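Local coordinates for protein LbaCas13a H328A (C2c2) (Lachnospiraceae bacterium NK4A179, PDB 5WLH) that binds a CRISPR guide RNA, here as a pre-crRNA, and probably uses it to recognise and cleave target RNA as a Cas13a nuclease, at residues G569-T574 and S978-D983; S645-M650 and H871-K876; Y652-L657 and A877-D882. All coordinates share one frame; numbering follows the deposited sequence.

Followed from the N terminus, the chain first enters contact 1 at residues 569-574, the loop after helix 559-564. It returns there at 978-983, past helix 960-974, so this pairing closes a span of about 400 residues. Contacts 2 and 3 both fall within that span. Residues 645-650 run from the last residue of helix 635-645 into the loop beyond, and 652-657 begin helix 654-665; their partners, 871-876 and 877-882, follow each other in the loop before helix 891-898. Their segments alternate, so contacts 2 and 3 cross, and they touch where Pro649 packs on Asn654 and Leu657. Their centres are 9 Å apart, whereas that of contact 1 lies over 20 Å from both.

Contact 1: residues G569-T574 and S978-D983; sequences GHSLWT and SSEISD
The imidazole of His570 overlaps the carboxylate of Asp983, whose OD1 sits over the centre of one ring face, 3.4 Å above its plane. Ring and carboxylate are steeply inclined, their planes 70° apart, and the contact is one of oxygen against ring face, since ND1 is badly angled for a bond to OD1. A chi1 of 73° brings CG of His570 between its own backbone N and carbonyl carbon, which folds the ring back over Asp983. At the ring edge, CE1 of His570 lies 3.3 Å from Ser982 O. Water 1 ties the two backbones together: it accepts from His570 N, donates to Asp983 O at 2.6 Å, and is hydrogen-bonded to His570 ND1 as well. The carboxylate meets the short 3-10 segment 570-572, in the loop following helix 559-564, and takes a backbone N-H from it: Ser571 N donates to Asp983 OD1 over 2.9 Å, on the syn side but 30° out of the carboxylate plane. Ser571 OG donates at 2.7 Å to the other oxygen, Asp983 OD2, which offers its syn lone pair. That same OD2 takes a second hydroxyl from the anti side, Ser978 OG at 2.5 Å, so the carboxylate has three donors fixing its rotation. Ser978 OG is itself held, accepting from Glu980 N in an ST turn within the loop between helices 960-974 and 988-995. Lacking a side chain, Gly569 brings its bare CA within 3.4 Å of Asp983 OD2, an approach that a CB would block. Asp561 and Leu564 of helix 559-564 also touch the His570 side chain.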
loop_
_atom_site.group_PDB
_atom_site.type_symbol
_atom_site.label_atom_id
_atom_site.label_comp_id
_atom_site.label_asym_id
_atom_site.label_seq_id
_atom_site.Cartn_x
_atom_site.Cartn_y
_atom_site.Cartn_z
ATOM N N GLY A 569 0.585 -26.625 -21.659
ATOM C CA GLY A 569 0.076 -27.258 -22.867
ATOM C C GLY A 569 -0.021 -28.769 -22.719
ATOM O O GLY A 569 0.888 -29.428 -22.196
ATOM N N HIS A 570 -1.132 -29.333 -23.205
ATOM C CA HIS A 570 -1.360 -30.761 -23.010
ATOM C C HIS A 570 -0.306 -31.612 -23.707
ATOM O O HIS A 570 -0.105 -32.771 -23.319
ATOM C CB HIS A 570 -2.775 -31.141 -23.467
ATOM C CG HIS A 570 -2.968 -31.145 -24.951
ATOM N ND1 HIS A 570 -3.560 -30.099 -25.626
ATOM C CD2 HIS A 570 -2.697 -32.090 -25.883
ATOM C CE1 HIS A 570 -3.623 -30.389 -26.915
ATOM N NE2 HIS A 570 -3.109 -31.593 -27.096
ATOM N N SER A 571 0.404 -31.051 -24.690
ATOM C CA SER A 571 1.466 -31.792 -25.360
ATOM C C SER A 571 2.596 -32.169 -24.415
ATOM O O SER A 571 3.348 -33.101 -24.710
ATOM C CB SER A 571 2.022 -30.984 -26.534
ATOM O OG SER A 571 2.906 -29.969 -26.088
ATOM N N LEU A 572 2.731 -31.479 -23.287
ATOM C CA LEU A 572 3.757 -31.811 -22.309
ATOM C C LEU A 572 3.326 -32.909 -21.349
ATOM O O LEU A 572 4.124 -33.314 -20.497
ATOM C CB LEU A 572 4.147 -30.562 -21.510
ATOM C CG LEU A 572 4.579 -29.337 -22.318
ATOM C CD1 LEU A 572 4.665 -28.143 -21.403
ATOM C CD2 LEU A 572 5.923 -29.599 -22.992
ATOM N N TRP A 573 2.091 -33.399 -21.466
ATOM C CA TRP A 573 1.528 -34.334 -20.498
ATOM C C TRP A 573 1.104 -35.650 -21.142
ATOM O O TRP A 573 0.358 -36.420 -20.529
ATOM C CB TRP A 573 0.343 -33.689 -19.773
ATOM C CG TRP A 573 0.748 -32.502 -18.968
ATOM C CD1 TRP A 573 0.913 -31.225 -19.420
ATOM C CD2 TRP A 573 1.050 -32.480 -17.571
ATOM N NE1 TRP A 573 1.308 -30.406 -18.388
ATOM C CE2 TRP A 573 1.395 -31.151 -17.240
ATOM C CE3 TRP A 573 1.058 -33.450 -16.565
ATOM C CZ2 TRP A 573 1.744 -30.767 -15.948
ATOM C CZ3 TRP A 573 1.409 -33.069 -15.276
ATOM C CH2 TRP A 573 1.745 -31.736 -14.980
ATOM N N THR A 574 1.568 -35.924 -22.364
ATOM C CA THR A 574 1.169 -37.149 -23.054
ATOM C C THR A 574 1.624 -38.398 -22.307
ATOM O O THR A 574 1.001 -39.457 -22.441
ATOM C CB THR A 574 1.733 -37.158 -24.475
ATOM O OG1 THR A 574 3.163 -37.202 -24.410
ATOM C CG2 THR A 574 1.306 -35.901 -25.223
ATOM N N SER A 978 3.979 -23.029 -24.802
ATOM C CA SER A 978 4.225 -24.161 -25.684
ATOM C C SER A 978 4.585 -23.670 -27.089
ATOM O O SER A 978 4.267 -22.551 -27.487
ATOM C CB SER A 978 2.988 -25.061 -25.727
ATOM O OG SER A 978 3.151 -26.126 -26.646
ATOM N N SER A 979 5.282 -24.511 -27.843
ATOM C CA SER A 979 5.511 -24.179 -29.245
ATOM C C SER A 979 4.437 -24.761 -30.148
ATOM O O SER A 979 4.480 -24.548 -31.364
ATOM C CB SER A 979 6.891 -24.661 -29.699
ATOM O OG SER A 979 7.118 -25.993 -29.298
ATOM N N GLU A 980 3.480 -25.490 -29.580
ATOM C CA GLU A 980 2.416 -26.139 -30.333
ATOM C C GLU A 980 1.168 -25.265 -30.274
ATOM O O GLU A 980 0.568 -25.095 -29.205
ATOM C CB GLU A 980 2.133 -27.529 -29.768
ATOM C CG GLU A 980 3.328 -28.470 -29.765
ATOM C CD GLU A 980 3.857 -28.748 -31.163
ATOM O OE1 GLU A 980 3.060 -28.679 -32.125
ATOM O OE2 GLU A 980 5.066 -29.036 -31.295
ATOM N N ILE A 981 0.774 -24.714 -31.427
ATOM C CA ILE A 981 -0.486 -23.979 -31.512
ATOM C C ILE A 981 -1.634 -24.832 -30.990
ATOM O O ILE A 981 -2.548 -24.329 -30.325
ATOM C CB ILE A 981 -0.747 -23.518 -32.959
ATOM C CG1 ILE A 981 0.284 -22.476 -33.393
ATOM C CG2 ILE A 981 -2.159 -22.965 -33.101
ATOM C CD1 ILE A 981 0.360 -22.275 -34.905
ATOM N N SER A 982 -1.595 -26.142 -31.272
ATOM C CA SER A 982 -2.676 -27.050 -30.897
ATOM C C SER A 982 -2.803 -27.223 -29.393
ATOM O O SER A 982 -3.802 -27.787 -28.930
ATOM C CB SER A 982 -2.469 -28.421 -31.541
ATOM O OG SER A 982 -1.192 -28.944 -31.224
ATOM N N ASP A 983 -1.809 -26.784 -28.622
ATOM C CA ASP A 983 -1.977 -26.763 -27.177
ATOM C C ASP A 983 -2.972 -25.699 -26.744
ATOM O O ASP A 983 -3.536 -25.803 -25.649
ATOM C CB ASP A 983 -0.632 -26.547 -26.485
ATOM C CG ASP A 983 0.138 -27.838 -26.307
ATOM O OD1 ASP A 983 -0.482 -28.913 -26.439
ATOM O OD2 ASP A 983 1.349 -27.784 -26.006
HETATM O O HOH W 1 -3.375 -27.798 -23.946
#

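Contact 2: residues S645-M650 and H871-K876; sequences SNNLPM and HDLCDK. With nucleotides of chain B.
Leu873 lies across Pro649 and the end of Met650, and this apolar patch is the close-packed part of the contact. Its CD2 branch rests against the proline ring, 3.6 Å from Pro649 CG, while Leu873 CG meets Met650 CE at 3.8 Å. The methionine chain leaves the backbone extended, with chi1 at -176°, and only its last torsion bends to bring the methyl round to the leucine. Beside this patch the backbones join directly: His871 N donates to Met650 O over 2.9 Å with an N-H...O angle of 155°, the donor tilted 23° from the carbonyl plane. The His871 ring comes close to Pro649 O without a hydrogen bond; its ND1 is bonded to Tyr869 O, and the ring stacks on that of Tyr869. Water 2 sits between the backbones, accepting from Cys874 N at 3.2 Å with the carbonyl oxygens of Pro649 and Asp872 also within reach. Toward the other end the contact loosens into solvent. The NZ of the exposed Lys876 stays 4.4 Å from Ser645 OG, too far for a bond; the Lys876 side chain touches Asp641 and Tyr644 of helix 635-645. On the RNA side, the base of U37 of chain B donates from N3 to Ser645 O at 2.6 Å. This carbonyl belongs to the last turn of helix 635-645, which Asn647, with a positive phi, ends in a Schellman motif: a capped helix C terminus whose last-turn carbonyl here receives a base N-H of the bound RNA.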
loop_
_atom_site.group_PDB
_atom_site.type_symbol
_atom_site.label_atom_id
_atom_site.label_comp_id
_atom_site.label_asym_id
_atom_site.label_seq_id
_atom_site.Cartn_x
_atom_site.Cartn_y
_atom_site.Cartn_z
ATOM N N SER A 645 16.897 -19.776 -26.452
ATOM C CA SER A 645 15.952 -18.839 -27.043
ATOM C C SER A 645 16.421 -17.397 -26.928
ATOM O O SER A 645 15.978 -16.556 -27.718
ATOM C CB SER A 645 14.578 -18.992 -26.388
ATOM O OG SER A 645 14.006 -20.260 -26.678
ATOM N N ASN A 646 17.279 -17.087 -25.956
ATOM C CA ASN A 646 17.854 -15.758 -25.835
ATOM C C ASN A 646 19.111 -15.601 -26.686
ATOM O O ASN A 646 19.775 -14.563 -26.599
ATOM C CB ASN A 646 18.171 -15.430 -24.366
ATOM C CG ASN A 646 16.964 -14.869 -23.618
ATOM O OD1 ASN A 646 16.631 -13.689 -23.743
ATOM N ND2 ASN A 646 16.290 -15.726 -22.865
ATOM N N ASN A 647 19.444 -16.622 -27.486
ATOM C CA ASN A 647 20.507 -16.602 -28.489
ATOM C C ASN A 647 21.905 -16.652 -27.895
ATOM O O ASN A 647 22.874 -16.281 -28.568
ATOM C CB ASN A 647 20.375 -15.383 -29.410
ATOM C CG ASN A 647 19.085 -15.392 -30.174
ATOM O OD1 ASN A 647 18.760 -16.373 -30.833
ATOM N ND2 ASN A 647 18.315 -14.313 -30.064
ATOM N N LEU A 648 22.052 -17.114 -26.657
ATOM C CA LEU A 648 23.390 -17.216 -26.084
ATOM C C LEU A 648 24.288 -18.174 -26.861
ATOM O O LEU A 648 25.485 -17.869 -27.001
ATOM C CB LEU A 648 23.309 -17.627 -24.607
ATOM C CG LEU A 648 23.138 -16.499 -23.584
ATOM C CD1 LEU A 648 24.219 -15.441 -23.741
ATOM C CD2 LEU A 648 21.747 -15.884 -23.654
ATOM N N PRO A 649 23.815 -19.317 -27.368
ATOM C CA PRO A 649 24.706 -20.167 -28.174
ATOM C C PRO A 649 25.001 -19.607 -29.552
ATOM O O PRO A 649 25.743 -20.244 -30.311
ATOM C CB PRO A 649 23.946 -21.496 -28.267
ATOM C CG PRO A 649 22.553 -21.185 -27.936
ATOM C CD PRO A 649 22.561 -20.013 -27.029
ATOM N N MET A 650 24.442 -18.450 -29.903
ATOM C CA MET A 650 24.852 -17.749 -31.110
ATOM C C MET A 650 26.168 -17.013 -30.916
ATOM O O MET A 650 26.823 -16.658 -31.905
ATOM C CB MET A 650 23.759 -16.764 -31.531
ATOM C CG MET A 650 23.999 -16.017 -32.829
ATOM S SD MET A 650 22.539 -15.065 -33.303
ATOM C CE MET A 650 21.312 -16.366 -33.341
ATOM N N HIS A 871 28.201 -17.201 -34.356
ATOM C CA HIS A 871 28.205 -18.397 -35.186
ATOM C C HIS A 871 26.775 -18.906 -35.298
ATOM O O HIS A 871 25.837 -18.306 -34.768
ATOM C CB HIS A 871 29.164 -19.466 -34.644
ATOM C CG HIS A 871 28.866 -19.919 -33.246
ATOM N ND1 HIS A 871 28.981 -19.090 -32.150
ATOM C CD2 HIS A 871 28.488 -21.127 -32.765
ATOM C CE1 HIS A 871 28.678 -19.766 -31.057
ATOM N NE2 HIS A 871 28.372 -21.004 -31.403
ATOM N N ASP A 872 26.610 -20.017 -36.009
ATOM C CA ASP A 872 25.279 -20.524 -36.294
ATOM C C ASP A 872 24.675 -21.173 -35.057
ATOM O O ASP A 872 25.370 -21.834 -34.280
ATOM C CB ASP A 872 25.325 -21.533 -37.440
ATOM C CG ASP A 872 25.719 -20.900 -38.763
ATOM O OD1 ASP A 872 25.138 -19.857 -39.132
ATOM O OD2 ASP A 872 26.616 -21.451 -39.433
ATOM N N LEU A 873 23.373 -20.977 -34.880
ATOM C CA LEU A 873 22.650 -21.671 -33.824
ATOM C C LEU A 873 22.597 -23.162 -34.124
ATOM O O LEU A 873 22.275 -23.570 -35.244
ATOM C CB LEU A 873 21.234 -21.116 -33.699
ATOM C CG LEU A 873 20.978 -20.051 -32.640
ATOM C CD1 LEU A 873 19.493 -19.737 -32.563
ATOM C CD2 LEU A 873 21.508 -20.501 -31.296
ATOM N N CYS A 874 22.930 -23.974 -33.123
ATOM C CA CYS A 874 22.670 -25.402 -33.201
ATOM C C CYS A 874 21.161 -25.651 -33.217
ATOM O O CYS A 874 20.353 -24.746 -32.997
ATOM C CB CYS A 874 23.322 -26.127 -32.020
ATOM S SG CYS A 874 23.216 -25.263 -30.400
ATOM N N ASP A 875 20.774 -26.893 -33.491
ATOM C CA ASP A 875 19.390 -27.276 -33.259
ATOM C C ASP A 875 19.100 -27.194 -31.765
ATOM O O ASP A 875 19.974 -27.473 -30.940
ATOM C CB ASP A 875 19.122 -28.689 -33.781
ATOM C CG ASP A 875 18.880 -28.723 -35.282
ATOM O OD1 ASP A 875 18.085 -27.898 -35.778
ATOM O OD2 ASP A 875 19.492 -29.573 -35.963
ATOM N N LYS A 876 17.873 -26.791 -31.417
ATOM C CA LYS A 876 17.543 -26.582 -30.008
ATOM C C LYS A 876 17.762 -27.851 -29.195
ATOM O O LYS A 876 18.279 -27.797 -28.073
ATOM C CB LYS A 876 16.100 -26.099 -29.867
ATOM C CG LYS A 876 15.666 -25.864 -28.420
ATOM C CD LYS A 876 14.637 -24.752 -28.321
ATOM C CE LYS A 876 13.356 -25.238 -27.673
ATOM N NZ LYS A 876 12.319 -24.173 -27.647
ATOM P P U B 37 11.329 -8.884 -22.898
ATOM O OP1 U B 37 11.089 -7.988 -21.727
ATOM O OP2 U B 37 10.745 -8.598 -24.241
ATOM O "O5'" U B 37 12.911 -8.929 -23.060
ATOM C "C5'" U B 37 13.538 -9.891 -23.879
ATOM C "C4'" U B 37 14.237 -9.336 -25.104
ATOM O "O4'" U B 37 14.951 -10.466 -25.642
ATOM C "C3'" U B 37 13.310 -8.904 -26.234
ATOM O "O3'" U B 37 14.086 -8.228 -27.244
ATOM C "C2'" U B 37 12.882 -10.261 -26.767
ATOM O "O2'" U B 37 12.303 -10.256 -28.055
ATOM C "C1'" U B 37 14.209 -11.032 -26.713
ATOM N N1 U B 37 14.038 -12.453 -26.389
ATOM C C2 U B 37 14.609 -13.383 -27.230
ATOM O O2 U B 37 15.240 -13.062 -28.224
ATOM N N3 U B 37 14.409 -14.688 -26.845
ATOM C C4 U B 37 13.708 -15.127 -25.734
ATOM O O4 U B 37 13.600 -16.330 -25.510
ATOM C C5 U B 37 13.160 -14.100 -24.910
ATOM C C6 U B 37 13.342 -12.831 -25.262
HETATM O O HOH W 2 25.504 -22.971 -31.538
#

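Contact 3: residues Y652-L657 and A877-D882; sequences YKNDDL and ADFVPD
A chi1 of 173° swings the Phe879 ring out opposite its backbone N, and a chi1 of -72° sets CG of Asn654, in the first turn of helix 654-665, anti to its carbonyl carbon, turning the amide to the ring edge. Ring and amide stand nearly perpendicular, their planes 81° apart, with Asn654 CG lying in the plane of the ring at its edge. The closest pair is Asn654 OD1 and Phe879 CD1, at 3.5 Å. One turn further along the helix, the Leu657 side chain crosses that of Phe879 at about a right angle, Leu657 CD1 lying 3.9 Å from Phe879 CE1. Val880 covers one face of the neighbouring phenylalanine, holding its CG2 3.4 Å above the ring plane toward the rim; the same methyl lies 4.0 Å from Asn654 O. Phe643 and Tyr644 of helix 635-645 also touch the ring, so Phe879 is wedged between two helices. Outside the segments, Asp882 OD2 forms a salt bridge to Lys658 of helix 654-665, and Phe879 O accepts from Lys640. Between the two segments themselves no hydrogen bond forms, which implies that they are held by apolar packing and a weakly polar contact of an aromatic C-H edge with an amide oxygen.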
loop_
_atom_site.group_PDB
_atom_site.type_symbol
_atom_site.label_atom_id
_atom_site.label_comp_id
_atom_site.label_asym_id
_atom_site.label_seq_id
_atom_site.Cartn_x
_atom_site.Cartn_y
_atom_site.Cartn_z
ATOM N N TYR A 652 28.442 -17.747 -27.838
ATOM C CA TYR A 652 29.372 -18.402 -26.936
ATOM C C TYR A 652 29.333 -19.906 -27.174
ATOM O O TYR A 652 28.376 -20.445 -27.736
ATOM C CB TYR A 652 29.056 -18.058 -25.469
ATOM C CG TYR A 652 29.170 -16.579 -25.181
ATOM C CD1 TYR A 652 30.411 -15.984 -24.979
ATOM C CD2 TYR A 652 28.040 -15.767 -25.135
ATOM C CE1 TYR A 652 30.519 -14.624 -24.727
ATOM C CE2 TYR A 652 28.139 -14.413 -24.886
ATOM C CZ TYR A 652 29.381 -13.845 -24.679
ATOM O OH TYR A 652 29.477 -12.497 -24.430
ATOM N N LYS A 653 30.403 -20.571 -26.754
ATOM C CA LYS A 653 30.509 -22.012 -26.925
ATOM C C LYS A 653 29.551 -22.740 -25.988
ATOM O O LYS A 653 29.425 -22.386 -24.812
ATOM C CB LYS A 653 31.946 -22.461 -26.664
ATOM C CG LYS A 653 32.963 -21.777 -27.573
ATOM C CD LYS A 653 34.310 -22.494 -27.563
ATOM C CE LYS A 653 35.104 -22.172 -26.301
ATOM N NZ LYS A 653 36.438 -22.847 -26.296
ATOM N N ASN A 654 28.897 -23.782 -26.517
ATOM C CA ASN A 654 27.970 -24.572 -25.710
ATOM C C ASN A 654 28.615 -25.024 -24.401
ATOM O O ASN A 654 27.985 -24.970 -23.340
ATOM C CB ASN A 654 27.472 -25.780 -26.510
ATOM C CG ASN A 654 26.492 -25.397 -27.620
ATOM O OD1 ASN A 654 26.286 -24.220 -27.909
ATOM N ND2 ASN A 654 25.883 -26.401 -28.240
ATOM N N ASP A 655 29.887 -25.433 -24.451
ATOM C CA ASP A 655 30.555 -25.957 -23.260
ATOM C C ASP A 655 30.725 -24.884 -22.190
ATOM O O ASP A 655 30.556 -25.161 -20.993
ATOM C CB ASP A 655 31.914 -26.543 -23.641
ATOM C CG ASP A 655 31.809 -27.953 -24.168
ATOM O OD1 ASP A 655 30.746 -28.592 -23.972
ATOM O OD2 ASP A 655 32.791 -28.420 -24.784
ATOM N N ASP A 656 31.096 -23.667 -22.599
ATOM C CA ASP A 656 31.162 -22.547 -21.665
ATOM C C ASP A 656 29.788 -22.237 -21.086
ATOM O O ASP A 656 29.662 -21.962 -19.886
ATOM C CB ASP A 656 31.718 -21.304 -22.353
ATOM C CG ASP A 656 33.178 -21.458 -22.767
ATOM O OD1 ASP A 656 33.756 -22.545 -22.552
ATOM O OD2 ASP A 656 33.743 -20.474 -23.300
ATOM N N LEU A 657 28.750 -22.270 -21.930
ATOM C CA LEU A 657 27.388 -22.055 -21.442
ATOM C C LEU A 657 26.936 -23.187 -20.534
ATOM O O LEU A 657 26.187 -22.959 -19.576
ATOM C CB LEU A 657 26.423 -21.890 -22.613
ATOM C CG LEU A 657 26.701 -20.644 -23.459
ATOM C CD1 LEU A 657 25.815 -20.597 -24.713
ATOM C CD2 LEU A 657 26.542 -19.382 -22.618
ATOM N N ALA A 877 17.389 -29.006 -29.750
ATOM C CA ALA A 877 17.573 -30.259 -29.030
ATOM C C ALA A 877 19.041 -30.642 -28.901
ATOM O O ALA A 877 19.372 -31.489 -28.066
ATOM C CB ALA A 877 16.797 -31.383 -29.719
ATOM N N ASP A 878 19.922 -30.042 -29.701
ATOM C CA ASP A 878 21.353 -30.308 -29.633
ATOM C C ASP A 878 22.080 -29.455 -28.603
ATOM O O ASP A 878 23.245 -29.737 -28.300
ATOM C CB ASP A 878 22.002 -30.082 -31.005
ATOM C CG ASP A 878 21.608 -31.136 -32.021
ATOM O OD1 ASP A 878 20.992 -32.151 -31.626
ATOM O OD2 ASP A 878 21.916 -30.945 -33.215
ATOM N N PHE A 879 21.437 -28.423 -28.060
ATOM C CA PHE A 879 22.106 -27.514 -27.136
ATOM C C PHE A 879 22.098 -28.125 -25.741
ATOM O O PHE A 879 21.034 -28.270 -25.126
ATOM C CB PHE A 879 21.435 -26.143 -27.142
ATOM C CG PHE A 879 21.961 -25.213 -26.088
ATOM C CD1 PHE A 879 23.281 -24.793 -26.111
ATOM C CD2 PHE A 879 21.137 -24.768 -25.068
ATOM C CE1 PHE A 879 23.771 -23.943 -25.141
ATOM C CE2 PHE A 879 21.620 -23.927 -24.092
ATOM C CZ PHE A 879 22.936 -23.503 -24.133
ATOM N N VAL A 880 23.285 -28.488 -25.258
ATOM C CA VAL A 880 23.516 -29.074 -23.937
ATOM C C VAL A 880 22.411 -30.066 -23.583
ATOM O O VAL A 880 21.725 -29.891 -22.568
ATOM C CB VAL A 880 23.646 -27.972 -22.872
ATOM C CG1 VAL A 880 24.272 -28.522 -21.597
ATOM C CG2 VAL A 880 24.493 -26.839 -23.405
ATOM N N PRO A 881 22.192 -31.115 -24.381
ATOM C CA PRO A 881 21.139 -32.081 -24.038
ATOM C C PRO A 881 21.457 -32.898 -22.797
ATOM O O PRO A 881 20.551 -33.536 -22.244
ATOM C CB PRO A 881 21.063 -32.967 -25.285
ATOM C CG PRO A 881 22.456 -32.947 -25.825
ATOM C CD PRO A 881 23.008 -31.571 -25.524
ATOM N N ASP A 882 22.711 -32.892 -22.349
ATOM C CA ASP A 882 23.167 -33.617 -21.173
ATOM C C ASP A 882 23.020 -32.803 -19.893
ATOM O O ASP A 882 23.648 -33.132 -18.880
ATOM C CB ASP A 882 24.630 -34.026 -21.365
ATOM C CG ASP A 882 25.452 -32.931 -22.043
ATOM O OD1 ASP A 882 24.946 -32.306 -22.992
ATOM O OD2 ASP A 882 26.598 -32.686 -21.615
#